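Local coordinates for protein beta-1,4-galactanase (Thielavia heterothallica, PDB 1HJS) that hydrolyses the (1->4)-beta-D-galactosidic linkages of type I arabinogalactans, as a family 53 glycoside hydrolase of clan GH-A, at residues Lys119-Gly124 against Ser167-Lys172; Ala138-Pro143 against Ala151-Leu156; Ala221-Leu226 against Pro260-Asn265; Val243-Trp248 against Phe294-Ala299. One frame throughout, in Å; residues are numbered along the deposited sequence.

All four contacts belong to one eight-stranded TIM barrel. Contact 4, centred about 8 Å from the centre of the chain, joins strands 240-245 and 290-296 and includes the nucleophile E245, whose side chain lies about 4 Å from that of the proton donor E135. The other three are peripheral. Contact 2 packs the loop beyond E135 on helix 150-165, with G139 about 9 Å from the E135 side chain; along the chain it is nested within the loop closed by contact 1. Contacts 1 and 3 lie on opposite sides of the chain's centre, their own centres about 40 Å apart. Contacts 3 and 4 touch, V263 O lying 3.5 Å from W248 CH2.

Contact 1 (Lys119-Gly124 against Ser167-Lys172); sequences KLQNAG and SSLSPK
The C-terminal turn of helix 102-122 meets the loop that leads from helix 150-165 into strand 174-179, and Q121 carries most of the joint against S168, L169 and S170. The helix closes in a Schellman motif: G124, at positive phi, is the C' residue, with G124 N bonded to Q121 O and I125 N to L120 O. Q121 points toward the loop, CG anti to the backbone N (chi1 171°), and bends at chi2 (59°), which brings OE1 to S170 N. There Q121 OE1 accepts the S170 N-H at 3.0 Å. The donor stands well above the amide carbonyl plane, 55° out of it. The same oxygen takes a second bond from Q126 NE2, so two donors fix the rotation of the amide. On its other branch, Q121 NE2 donates at 3.0 Å to a water that in turn donates to S170 O at 2.7 Å; the one amide therefore reads both the N-H and, through the water, the carbonyl of S170. The aliphatic part is packed as well. S168 OG comes up against Q121 CG at 3.2 Å, and L169 CD2 lies 3.8 Å from Q121 CB and 4.2 Å from L120 CB. Within the loop, K172 NZ folds back to donate to both S167 O and L169 O. On the neighbouring elements, L120 leans on I63 of helix 59-71, L169 packs on A117 of helix 102-122 and on P127, and N118 OD1 of the same helix receives S168 N.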
loop_
_atom_site.group_PDB
_atom_site.type_symbol
_atom_site.label_atom_id
_atom_site.label_comp_id
_atom_site.label_asym_id
_atom_site.label_seq_id
_atom_site.Cartn_x
_atom_site.Cartn_y
_atom_site.Cartn_z
ATOM N N LYS A 119 4.386 -4.062 20.011
ATOM C CA LYS A 119 3.040 -3.703 20.450
ATOM C C LYS A 119 2.003 -4.442 19.620
ATOM O O LYS A 119 0.953 -4.829 20.129
ATOM C CB LYS A 119 2.830 -2.191 20.362
ATOM C CG LYS A 119 3.603 -1.429 21.429
ATOM C CD LYS A 119 3.431 0.076 21.307
ATOM C CE LYS A 119 4.206 0.801 22.405
ATOM N NZ LYS A 119 4.238 2.273 22.183
ATOM N N LEU A 120 2.299 -4.643 18.341
ATOM C CA LEU A 120 1.386 -5.375 17.472
ATOM C C LEU A 120 1.336 -6.827 17.955
ATOM O O LEU A 120 0.257 -7.406 18.113
ATOM C CB LEU A 120 1.872 -5.317 16.022
ATOM C CG LEU A 120 1.621 -3.979 15.319
ATOM C CD1 LEU A 120 2.438 -3.889 14.035
ATOM C CD2 LEU A 120 0.132 -3.845 15.023
ATOM N N GLN A 121 2.511 -7.401 18.193
ATOM C CA GLN A 121 2.611 -8.774 18.676
ATOM C C GLN A 121 1.823 -8.934 19.978
ATOM O O GLN A 121 1.060 -9.891 20.139
ATOM C CB GLN A 121 4.084 -9.132 18.908
ATOM C CG GLN A 121 4.335 -10.465 19.618
ATOM C CD GLN A 121 3.766 -11.660 18.879
ATOM O OE1 GLN A 121 3.692 -11.673 17.650
ATOM N NE2 GLN A 121 3.373 -12.683 19.635
ATOM N N ASN A 122 2.006 -7.991 20.898
ATOM C CA ASN A 122 1.323 -8.040 22.188
ATOM C C ASN A 122 -0.189 -7.922 22.079
ATOM O O ASN A 122 -0.917 -8.303 23.000
ATOM C CB ASN A 122 1.863 -6.949 23.115
ATOM C CG ASN A 122 3.308 -7.186 23.506
ATOM O OD1 ASN A 122 3.816 -8.302 23.390
ATOM N ND2 ASN A 122 3.973 -6.143 23.987
ATOM N N ALA A 123 -0.656 -7.390 20.955
ATOM C CA ALA A 123 -2.086 -7.239 20.715
ATOM C C ALA A 123 -2.600 -8.426 19.903
ATOM O O ALA A 123 -3.760 -8.452 19.495
ATOM C CB ALA A 123 -2.360 -5.938 19.974
ATOM N N GLY A 124 -1.727 -9.405 19.671
ATOM C CA GLY A 124 -2.110 -10.584 18.914
ATOM C C GLY A 124 -2.172 -10.356 17.414
ATOM O O GLY A 124 -2.808 -11.121 16.682
ATOM N N SER A 167 12.188 -7.925 16.529
ATOM C CA SER A 167 10.950 -7.851 17.303
ATOM C C SER A 167 10.438 -9.222 17.722
ATOM O O SER A 167 10.960 -10.254 17.294
ATOM C CB SER A 167 9.857 -7.144 16.501
ATOM O OG SER A 167 9.347 -7.998 15.494
ATOM N N SER A 168 9.397 -9.214 18.548
ATOM C CA SER A 168 8.790 -10.442 19.047
ATOM C C SER A 168 7.692 -10.977 18.133
ATOM O O SER A 168 7.042 -11.967 18.463
ATOM C CB SER A 168 8.211 -10.205 20.440
ATOM O OG SER A 168 7.204 -9.206 20.387
ATOM N N LEU A 169 7.476 -10.323 16.993
ATOM C CA LEU A 169 6.452 -10.772 16.057
ATOM C C LEU A 169 6.696 -12.224 15.675
ATOM O O LEU A 169 7.775 -12.576 15.192
ATOM C CB LEU A 169 6.452 -9.903 14.791
ATOM C CG LEU A 169 5.801 -8.520 14.900
ATOM C CD1 LEU A 169 6.067 -7.722 13.625
ATOM C CD2 LEU A 169 4.302 -8.673 15.127
ATOM N N SER A 170 5.689 -13.065 15.887
ATOM C CA SER A 170 5.811 -14.478 15.555
ATOM C C SER A 170 4.464 -15.028 15.094
ATOM O O SER A 170 3.514 -15.104 15.876
ATOM C CB SER A 170 6.308 -15.262 16.773
ATOM O OG SER A 170 6.578 -16.613 16.437
ATOM N N PRO A 171 4.371 -15.432 13.818
ATOM C CA PRO A 171 5.461 -15.401 12.835
ATOM C C PRO A 171 5.856 -14.003 12.366
ATOM O O PRO A 171 5.116 -13.036 12.553
ATOM C CB PRO A 171 4.910 -16.253 11.697
ATOM C CG PRO A 171 3.452 -15.919 11.735
ATOM C CD PRO A 171 3.141 -15.980 13.217
ATOM N N LYS A 172 7.037 -13.913 11.761
ATOM C CA LYS A 172 7.551 -12.651 11.232
ATOM C C LYS A 172 6.814 -12.293 9.948
ATOM O O LYS A 172 6.353 -13.171 9.221
ATOM C CB LYS A 172 9.039 -12.776 10.900
ATOM C CG LYS A 172 9.948 -11.947 11.771
ATOM C CD LYS A 172 9.870 -12.413 13.189
ATOM C CE LYS A 172 10.730 -11.573 14.103
ATOM N NZ LYS A 172 10.632 -12.148 15.468
HETATM O O HOH W 1 3.124 -15.434 18.542
#

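Contact 2 (Ala138-Pro143 against Ala151-Leu156); sequences AGLLWP and ANIARL
G139 and I153 mark the closest backbone approach, their CA atoms 6.4 Å apart, where a short extended piece passes the first turns of helix 150-165. This is a loop of the TIM barrel: strand 129-132 runs on past the proton donor E135 into a small antiparallel hairpin, 139-140 with 145-146, and then into the helix, so the chain packs back on its own continuation. The joint between the two segments is apolar. I153 directs its CD1 methyl at the bare backbone of G139; with no side chain there, G139 CA lies directly against I153 CD1 at 4.0 Å. The CB of L140 does not point at the helix, but chi1 of 71°, with CG between the backbone N and the carbonyl carbon, swings the end of the side chain over to it, and L140 CD2 touches I153 CG2 at 4.3 Å. The L140 and L156 side chains run antiparallel alongside each other. Farther along, W142 NE1 donates to A138 O at 3.0 Å, bridging the piece internally, while its ring makes a cation-pi contact with R146. L141 also reaches L109 of helix 102-122. One methyl serves both leucines: L156 CD1 lies 4.2 Å from L140 CD2 and from L141 CD1.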
loop_
_atom_site.group_PDB
_atom_site.type_symbol
_atom_site.label_atom_id
_atom_site.label_comp_id
_atom_site.label_asym_id
_atom_site.label_seq_id
_atom_site.Cartn_x
_atom_site.Cartn_y
_atom_site.Cartn_z
ATOM N N ALA A 138 11.682 8.891 -3.542
ATOM C CA ALA A 138 12.536 10.064 -3.380
ATOM C C ALA A 138 13.136 10.013 -1.975
ATOM O O ALA A 138 13.558 11.027 -1.419
ATOM C CB ALA A 138 11.726 11.344 -3.575
ATOM N N GLY A 139 13.164 8.810 -1.405
ATOM C CA GLY A 139 13.713 8.623 -0.076
ATOM C C GLY A 139 12.662 8.703 1.014
ATOM O O GLY A 139 11.454 8.616 0.747
ATOM N N LEU A 140 13.123 8.872 2.247
ATOM C CA LEU A 140 12.234 8.968 3.398
ATOM C C LEU A 140 12.897 9.829 4.460
ATOM O O LEU A 140 14.073 10.173 4.335
ATOM C CB LEU A 140 11.969 7.578 3.983
ATOM C CG LEU A 140 13.154 6.915 4.703
ATOM C CD1 LEU A 140 12.651 5.734 5.527
ATOM C CD2 LEU A 140 14.201 6.464 3.692
ATOM N N LEU A 141 12.142 10.175 5.500
ATOM C CA LEU A 141 12.667 10.970 6.606
ATOM C C LEU A 141 13.573 12.096 6.105
ATOM O O LEU A 141 14.759 12.146 6.428
ATOM C CB LEU A 141 13.439 10.048 7.560
ATOM C CG LEU A 141 12.573 8.928 8.158
ATOM C CD1 LEU A 141 13.438 7.833 8.754
ATOM C CD2 LEU A 141 11.653 9.517 9.207
ATOM N N TRP A 142 12.996 12.999 5.318
ATOM C CA TRP A 142 13.734 14.117 4.742
ATOM C C TRP A 142 14.207 15.116 5.788
ATOM O O TRP A 142 13.553 15.311 6.811
ATOM C CB TRP A 142 12.859 14.853 3.727
ATOM C CG TRP A 142 12.502 14.057 2.523
ATOM C CD1 TRP A 142 12.957 12.817 2.187
ATOM C CD2 TRP A 142 11.642 14.473 1.458
ATOM N NE1 TRP A 142 12.434 12.433 0.970
ATOM C CE2 TRP A 142 11.624 13.434 0.503
ATOM C CE3 TRP A 142 10.886 15.629 1.215
ATOM C CZ2 TRP A 142 10.880 13.515 -0.678
ATOM C CZ3 TRP A 142 10.144 15.708 0.036
ATOM C CH2 TRP A 142 10.150 14.657 -0.892
ATOM N N PRO A 143 15.341 15.786 5.525
ATOM C CA PRO A 143 16.171 15.641 4.322
ATOM C C PRO A 143 17.227 14.560 4.495
ATOM O O PRO A 143 17.968 14.248 3.562
ATOM C CB PRO A 143 16.831 17.018 4.162
ATOM C CG PRO A 143 16.391 17.835 5.375
ATOM C CD PRO A 143 15.852 16.865 6.382
ATOM N N ALA A 151 23.528 6.531 0.748
ATOM C CA ALA A 151 24.134 5.925 1.926
ATOM C C ALA A 151 23.168 5.990 3.108
ATOM O O ALA A 151 22.955 4.996 3.807
ATOM C CB ALA A 151 25.447 6.641 2.269
ATOM N N ASN A 152 22.572 7.158 3.323
ATOM C CA ASN A 152 21.634 7.347 4.425
ATOM C C ASN A 152 20.369 6.512 4.246
ATOM O O ASN A 152 19.868 5.918 5.196
ATOM C CB ASN A 152 21.262 8.830 4.563
ATOM C CG ASN A 152 22.369 9.653 5.214
ATOM O OD1 ASN A 152 23.437 9.134 5.542
ATOM N ND2 ASN A 152 22.111 10.938 5.409
ATOM N N ILE A 153 19.850 6.477 3.026
ATOM C CA ILE A 153 18.644 5.705 2.737
ATOM C C ILE A 153 18.869 4.223 3.031
ATOM O O ILE A 153 18.062 3.584 3.709
ATOM C CB ILE A 153 18.226 5.870 1.262
ATOM C CG1 ILE A 153 17.837 7.327 1.000
ATOM C CG2 ILE A 153 17.064 4.934 0.938
ATOM C CD1 ILE A 153 17.547 7.629 -0.454
ATOM N N ALA A 154 19.970 3.678 2.525
ATOM C CA ALA A 154 20.281 2.271 2.751
ATOM C C ALA A 154 20.415 1.995 4.247
ATOM O O ALA A 154 19.921 0.987 4.750
ATOM C CB ALA A 154 21.575 1.891 2.028
ATOM N N ARG A 155 21.083 2.902 4.953
ATOM C CA ARG A 155 21.289 2.752 6.386
ATOM C C ARG A 155 19.967 2.788 7.147
ATOM O O ARG A 155 19.729 1.979 8.049
ATOM C CB ARG A 155 22.212 3.859 6.889
ATOM C CG ARG A 155 22.412 3.867 8.385
ATOM C CD ARG A 155 23.869 3.630 8.743
ATOM N NE ARG A 155 24.285 4.504 9.836
ATOM C CZ ARG A 155 25.049 5.581 9.688
ATOM N NH1 ARG A 155 25.500 5.928 8.487
ATOM N NH2 ARG A 155 25.350 6.321 10.743
ATOM N N LEU A 156 19.109 3.735 6.785
ATOM C CA LEU A 156 17.815 3.861 7.437
ATOM C C LEU A 156 16.963 2.613 7.204
ATOM O O LEU A 156 16.383 2.064 8.146
ATOM C CB LEU A 156 17.085 5.108 6.922
ATOM C CG LEU A 156 17.678 6.456 7.351
ATOM C CD1 LEU A 156 17.015 7.585 6.569
ATOM C CD2 LEU A 156 17.477 6.655 8.850
#

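Contact 3 (Ala221-Leu226 against Pro260-Asn265); sequences ATLSAL and PSDVKN
A221 begins the contact against P260, just ahead of helix 223-237 in the barrel. A221 O sits only 3.0 Å from P260 CG, tight for an oxygen against a ring carbon, and this buried carbonyl finds no hydrogen-bond partner in the model. A221 CB meets the same ring carbon at 4.0 Å. T222 is the N-cap: with chi1 at 57°, OG1 lies between the backbone N and the carbonyl carbon, turned to accept the A225 N-H, leaving CG2 to pack on P260 CB at 3.8 Å. L223 and S224 supply the first two N-H groups of the helix, and both go to one carboxylate of the other segment. D262 OD1 accepts L223 N at 2.9 Å in a nearly straight bond (170°), and D262 OD2 accepts S224 N at 3.0 Å in a more bent one (152°). Each oxygen is met on its syn side and close to the carboxylate plane, a two-pronged grip that sets the rotation of the group; the helix start would probably stabilise its negative charge. The first turn thus has its N-H groups taken from within by T222 and from across the contact by D262. Next to these bonds, L223 CG meets V263 CG1 at 3.7 Å. L223 also packs on F213 and on V280 and I283 of helix 270-285, whose F276 receives V263; the contact thus lies where the start of helix 223-237, the loop before helix 270-285 and that helix meet.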
loop_
_atom_site.group_PDB
_atom_site.type_symbol
_atom_site.label_atom_id
_atom_site.label_comp_id
_atom_site.label_asym_id
_atom_site.label_seq_id
_atom_site.Cartn_x
_atom_site.Cartn_y
_atom_site.Cartn_z
ATOM N N ALA A 221 1.454 5.103 -17.927
ATOM C CA ALA A 221 1.125 3.962 -17.070
ATOM C C ALA A 221 0.328 2.881 -17.792
ATOM O O ALA A 221 -0.760 2.496 -17.353
ATOM C CB ALA A 221 0.352 4.444 -15.837
ATOM N N THR A 222 0.868 2.389 -18.903
ATOM C CA THR A 222 0.198 1.348 -19.663
ATOM C C THR A 222 0.367 0.001 -18.974
ATOM O O THR A 222 1.281 -0.190 -18.175
ATOM C CB THR A 222 0.778 1.218 -21.083
ATOM O OG1 THR A 222 2.188 0.966 -20.998
ATOM C CG2 THR A 222 0.538 2.493 -21.879
ATOM N N LEU A 223 -0.525 -0.931 -19.285
ATOM C CA LEU A 223 -0.436 -2.265 -18.719
ATOM C C LEU A 223 0.822 -2.916 -19.286
ATOM O O LEU A 223 1.473 -3.726 -18.624
ATOM C CB LEU A 223 -1.674 -3.077 -19.096
ATOM C CG LEU A 223 -2.981 -2.534 -18.508
ATOM C CD1 LEU A 223 -4.157 -3.312 -19.070
ATOM C CD2 LEU A 223 -2.945 -2.648 -16.990
ATOM N N SER A 224 1.164 -2.550 -20.518
ATOM C CA SER A 224 2.351 -3.095 -21.162
ATOM C C SER A 224 3.607 -2.665 -20.403
ATOM O O SER A 224 4.502 -3.475 -20.166
ATOM C CB SER A 224 2.436 -2.627 -22.622
ATOM O OG SER A 224 2.527 -1.220 -22.695
ATOM N N ALA A 225 3.668 -1.395 -20.015
ATOM C CA ALA A 225 4.820 -0.884 -19.281
ATOM C C ALA A 225 4.910 -1.525 -17.896
ATOM O O ALA A 225 6.004 -1.765 -17.389
ATOM C CB ALA A 225 4.736 0.634 -19.150
ATOM N N LEU A 226 3.761 -1.786 -17.280
ATOM C CA LEU A 226 3.746 -2.416 -15.961
ATOM C C LEU A 226 4.308 -3.827 -16.088
ATOM O O LEU A 226 5.170 -4.237 -15.311
ATOM C CB LEU A 226 2.316 -2.481 -15.410
ATOM C CG LEU A 226 2.180 -3.167 -14.045
ATOM C CD1 LEU A 226 2.958 -2.389 -12.999
ATOM C CD2 LEU A 226 0.709 -3.255 -13.660
ATOM N N PRO A 260 -3.824 5.743 -20.196
ATOM C CA PRO A 260 -2.901 4.905 -20.965
ATOM C C PRO A 260 -3.617 4.274 -22.154
ATOM O O PRO A 260 -4.789 3.898 -22.061
ATOM C CB PRO A 260 -2.440 3.870 -19.943
ATOM C CG PRO A 260 -2.496 4.631 -18.652
ATOM C CD PRO A 260 -3.816 5.360 -18.772
ATOM N N SER A 261 -2.906 4.152 -23.269
ATOM C CA SER A 261 -3.482 3.598 -24.487
ATOM C C SER A 261 -4.154 2.232 -24.357
ATOM O O SER A 261 -5.216 2.019 -24.942
ATOM C CB SER A 261 -2.418 3.536 -25.591
ATOM O OG SER A 261 -1.352 2.676 -25.228
ATOM N N ASP A 262 -3.563 1.308 -23.599
ATOM C CA ASP A 262 -4.167 -0.016 -23.479
ATOM C C ASP A 262 -5.268 -0.195 -22.438
ATOM O O ASP A 262 -5.606 -1.325 -22.083
ATOM C CB ASP A 262 -3.100 -1.112 -23.290
ATOM C CG ASP A 262 -2.140 -0.823 -22.156
ATOM O OD1 ASP A 262 -2.485 -0.037 -21.250
ATOM O OD2 ASP A 262 -1.033 -1.410 -22.168
ATOM N N VAL A 263 -5.831 0.910 -21.957
ATOM C CA VAL A 263 -6.934 0.857 -20.996
ATOM C C VAL A 263 -8.029 1.842 -21.413
ATOM O O VAL A 263 -9.049 1.983 -20.733
ATOM C CB VAL A 263 -6.479 1.194 -19.552
ATOM C CG1 VAL A 263 -5.474 0.160 -19.069
ATOM C CG2 VAL A 263 -5.886 2.591 -19.498
ATOM N N LYS A 264 -7.815 2.507 -22.547
ATOM C CA LYS A 264 -8.769 3.487 -23.066
ATOM C C LYS A 264 -10.145 2.927 -23.401
ATOM O O LYS A 264 -11.128 3.669 -23.446
ATOM C CB LYS A 264 -8.202 4.177 -24.310
ATOM C CG LYS A 264 -7.385 5.422 -24.016
ATOM C CD LYS A 264 -7.073 6.173 -25.303
ATOM C CE LYS A 264 -6.550 7.577 -25.031
ATOM N NZ LYS A 264 -5.229 7.580 -24.345
ATOM N N ASN A 265 -10.238 1.630 -23.646
ATOM C CA ASN A 265 -11.538 1.074 -23.973
ATOM C C ASN A 265 -12.311 0.594 -22.757
ATOM O O ASN A 265 -13.485 0.235 -22.864
ATOM C CB ASN A 265 -11.399 -0.048 -24.995
ATOM C CG ASN A 265 -11.130 0.483 -26.390
ATOM O OD1 ASN A 265 -11.848 1.360 -26.881
ATOM N ND2 ASN A 265 -10.094 -0.040 -27.037
#

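Contact 4 (Val243-Trp248 against Phe294-Ala299); sequences VVETNW and FYWEPA
F294, Y295 and W296 end strand 290-296 of the TIM barrel and lie against strand 240-245, parallel to it at 19°, with the nucleophile E245 near the C-terminal end of that strand, the seventh of the barrel, where clan GH-A enzymes carry their nucleophile. F294 N donates to V243 O at 2.9 Å, and the same oxygen lies in plane at the edge of the F294 ring; F294 CB rests 3.4 Å from V244 O. Y295 starts away from the other segment, but with CG anti to the backbone N (chi1 -165°) its ring returns to T246 and N247. T246 O stands 3.5 Å above the plane of the Y295 ring, over its centre, and Y295 OH accepts W248 N at 3.0 Å while also bonding N313 O. W296 N donates to T246 O at 2.9 Å, almost straight. Its indole lies alongside E245, carboxylate and ring planes 20° apart, with E245 OE1 4.1 Å above one face toward the rim and E297 CG over the opposite face. The E245 oxygens are held by Y214 OH and R45 NH2, so W296 flanks a group already fixed by polar partners. Last comes W296 O: N247 ND2 reaches it at 3.0 Å, on a lone pair in the carbonyl plane, the oxygen lying in the plane of the N247 amide.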
loop_
_atom_site.group_PDB
_atom_site.type_symbol
_atom_site.label_atom_id
_atom_site.label_comp_id
_atom_site.label_asym_id
_atom_site.label_seq_id
_atom_site.Cartn_x
_atom_site.Cartn_y
_atom_site.Cartn_z
ATOM N N VAL A 243 1.375 -5.185 -6.524
ATOM C CA VAL A 243 0.873 -3.857 -6.832
ATOM C C VAL A 243 0.126 -3.590 -5.533
ATOM O O VAL A 243 -0.894 -4.222 -5.259
ATOM C CB VAL A 243 -0.111 -3.878 -8.017
ATOM C CG1 VAL A 243 -0.829 -2.534 -8.119
ATOM C CG2 VAL A 243 0.651 -4.159 -9.317
ATOM N N VAL A 244 0.650 -2.677 -4.726
ATOM C CA VAL A 244 0.057 -2.390 -3.427
ATOM C C VAL A 244 -0.930 -1.232 -3.378
ATOM O O VAL A 244 -1.527 -0.965 -2.337
ATOM C CB VAL A 244 1.170 -2.185 -2.376
ATOM C CG1 VAL A 244 2.049 -3.419 -2.337
ATOM C CG2 VAL A 244 2.015 -0.966 -2.719
ATOM N N GLU A 245 -1.102 -0.553 -4.505
ATOM C CA GLU A 245 -2.051 0.552 -4.612
ATOM C C GLU A 245 -2.502 0.673 -6.059
ATOM O O GLU A 245 -1.674 0.684 -6.967
ATOM C CB GLU A 245 -1.421 1.881 -4.179
ATOM C CG GLU A 245 -1.424 2.135 -2.675
ATOM C CD GLU A 245 -1.034 3.560 -2.321
ATOM O OE1 GLU A 245 -1.387 4.484 -3.092
ATOM O OE2 GLU A 245 -0.391 3.761 -1.268
ATOM N N THR A 246 -3.811 0.738 -6.270
ATOM C CA THR A 246 -4.369 0.907 -7.608
ATOM C C THR A 246 -5.830 1.335 -7.482
ATOM O O THR A 246 -6.474 1.096 -6.452
ATOM C CB THR A 246 -4.255 -0.388 -8.458
ATOM O OG1 THR A 246 -4.511 -0.081 -9.838
ATOM C CG2 THR A 246 -5.257 -1.438 -7.988
ATOM N N ASN A 247 -6.332 1.987 -8.525
ATOM C CA ASN A 247 -7.702 2.495 -8.580
ATOM C C ASN A 247 -8.173 2.467 -10.035
ATOM O O ASN A 247 -7.358 2.459 -10.959
ATOM C CB ASN A 247 -7.759 3.976 -8.175
ATOM C CG ASN A 247 -7.906 4.214 -6.679
ATOM O OD1 ASN A 247 -7.851 5.362 -6.239
ATOM N ND2 ASN A 247 -8.106 3.154 -5.900
ATOM N N TRP A 248 -9.490 2.444 -10.216
ATOM C CA TRP A 248 -10.112 2.559 -11.533
ATOM C C TRP A 248 -11.415 3.293 -11.252
ATOM O O TRP A 248 -12.177 2.911 -10.363
ATOM C CB TRP A 248 -10.404 1.224 -12.212
ATOM C CG TRP A 248 -10.955 1.484 -13.590
ATOM C CD1 TRP A 248 -12.271 1.507 -13.957
ATOM C CD2 TRP A 248 -10.211 1.881 -14.749
ATOM N NE1 TRP A 248 -12.391 1.897 -15.272
ATOM C CE2 TRP A 248 -11.142 2.133 -15.781
ATOM C CE3 TRP A 248 -8.843 2.055 -15.013
ATOM C CZ2 TRP A 248 -10.753 2.550 -17.062
ATOM C CZ3 TRP A 248 -8.453 2.469 -16.286
ATOM C CH2 TRP A 248 -9.409 2.712 -17.295
ATOM N N PHE A 294 -3.522 -4.863 -4.311
ATOM C CA PHE A 294 -4.325 -4.177 -3.305
ATOM C C PHE A 294 -4.994 -2.946 -3.895
ATOM O O PHE A 294 -4.316 -2.060 -4.411
ATOM C CB PHE A 294 -3.461 -3.741 -2.122
ATOM C CG PHE A 294 -2.941 -4.882 -1.291
ATOM C CD1 PHE A 294 -1.884 -5.665 -1.743
ATOM C CD2 PHE A 294 -3.514 -5.170 -0.056
ATOM C CE1 PHE A 294 -1.401 -6.731 -0.972
ATOM C CE2 PHE A 294 -3.043 -6.233 0.726
ATOM C CZ PHE A 294 -1.983 -7.014 0.264
ATOM N N TYR A 295 -6.320 -2.893 -3.815
ATOM C CA TYR A 295 -7.067 -1.742 -4.318
ATOM C C TYR A 295 -6.999 -0.686 -3.218
ATOM O O TYR A 295 -7.166 -1.012 -2.043
ATOM C CB TYR A 295 -8.529 -2.113 -4.572
ATOM C CG TYR A 295 -9.255 -1.085 -5.410
ATOM C CD1 TYR A 295 -9.249 -1.166 -6.802
ATOM C CD2 TYR A 295 -9.897 -0.001 -4.817
ATOM C CE1 TYR A 295 -9.864 -0.193 -7.584
ATOM C CE2 TYR A 295 -10.520 0.986 -5.595
ATOM C CZ TYR A 295 -10.495 0.880 -6.974
ATOM O OH TYR A 295 -11.084 1.846 -7.751
ATOM N N TRP A 296 -6.769 0.574 -3.572
ATOM C CA TRP A 296 -6.658 1.597 -2.537
ATOM C C TRP A 296 -7.947 2.304 -2.130
ATOM O O TRP A 296 -8.589 2.969 -2.948
ATOM C CB TRP A 296 -5.625 2.656 -2.938
ATOM C CG TRP A 296 -5.192 3.511 -1.778
ATOM C CD1 TRP A 296 -4.482 3.106 -0.684
ATOM C CD2 TRP A 296 -5.466 4.906 -1.582
ATOM N NE1 TRP A 296 -4.298 4.158 0.182
ATOM C CE2 TRP A 296 -4.892 5.276 -0.345
ATOM C CE3 TRP A 296 -6.142 5.880 -2.332
ATOM C CZ2 TRP A 296 -4.972 6.581 0.162
ATOM C CZ3 TRP A 296 -6.226 7.175 -1.828
ATOM C CH2 TRP A 296 -5.644 7.514 -0.592
ATOM N N GLU A 297 -8.310 2.149 -0.856
ATOM C CA GLU A 297 -9.480 2.806 -0.268
ATOM C C GLU A 297 -10.799 2.710 -1.041
ATOM O O GLU A 297 -11.426 3.726 -1.357
ATOM C CB GLU A 297 -9.131 4.273 -0.012
ATOM C CG GLU A 297 -8.095 4.464 1.089
ATOM C CD GLU A 297 -8.698 4.316 2.482
ATOM O OE1 GLU A 297 -9.879 3.922 2.585
ATOM O OE2 GLU A 297 -7.990 4.588 3.470
ATOM N N PRO A 298 -11.265 1.485 -1.310
ATOM C CA PRO A 298 -12.517 1.300 -2.047
ATOM C C PRO A 298 -13.772 1.819 -1.340
ATOM O O PRO A 298 -14.773 2.121 -1.996
ATOM C CB PRO A 298 -12.569 -0.209 -2.252
ATOM C CG PRO A 298 -11.951 -0.721 -0.988
ATOM C CD PRO A 298 -10.748 0.194 -0.818
ATOM N N ALA A 299 -13.712 1.943 -0.017
ATOM C CA ALA A 299 -14.872 2.377 0.760
ATOM C C ALA A 299 -14.833 3.796 1.319
ATOM O O ALA A 299 -15.675 4.154 2.147
ATOM C CB ALA A 299 -15.117 1.381 1.902
#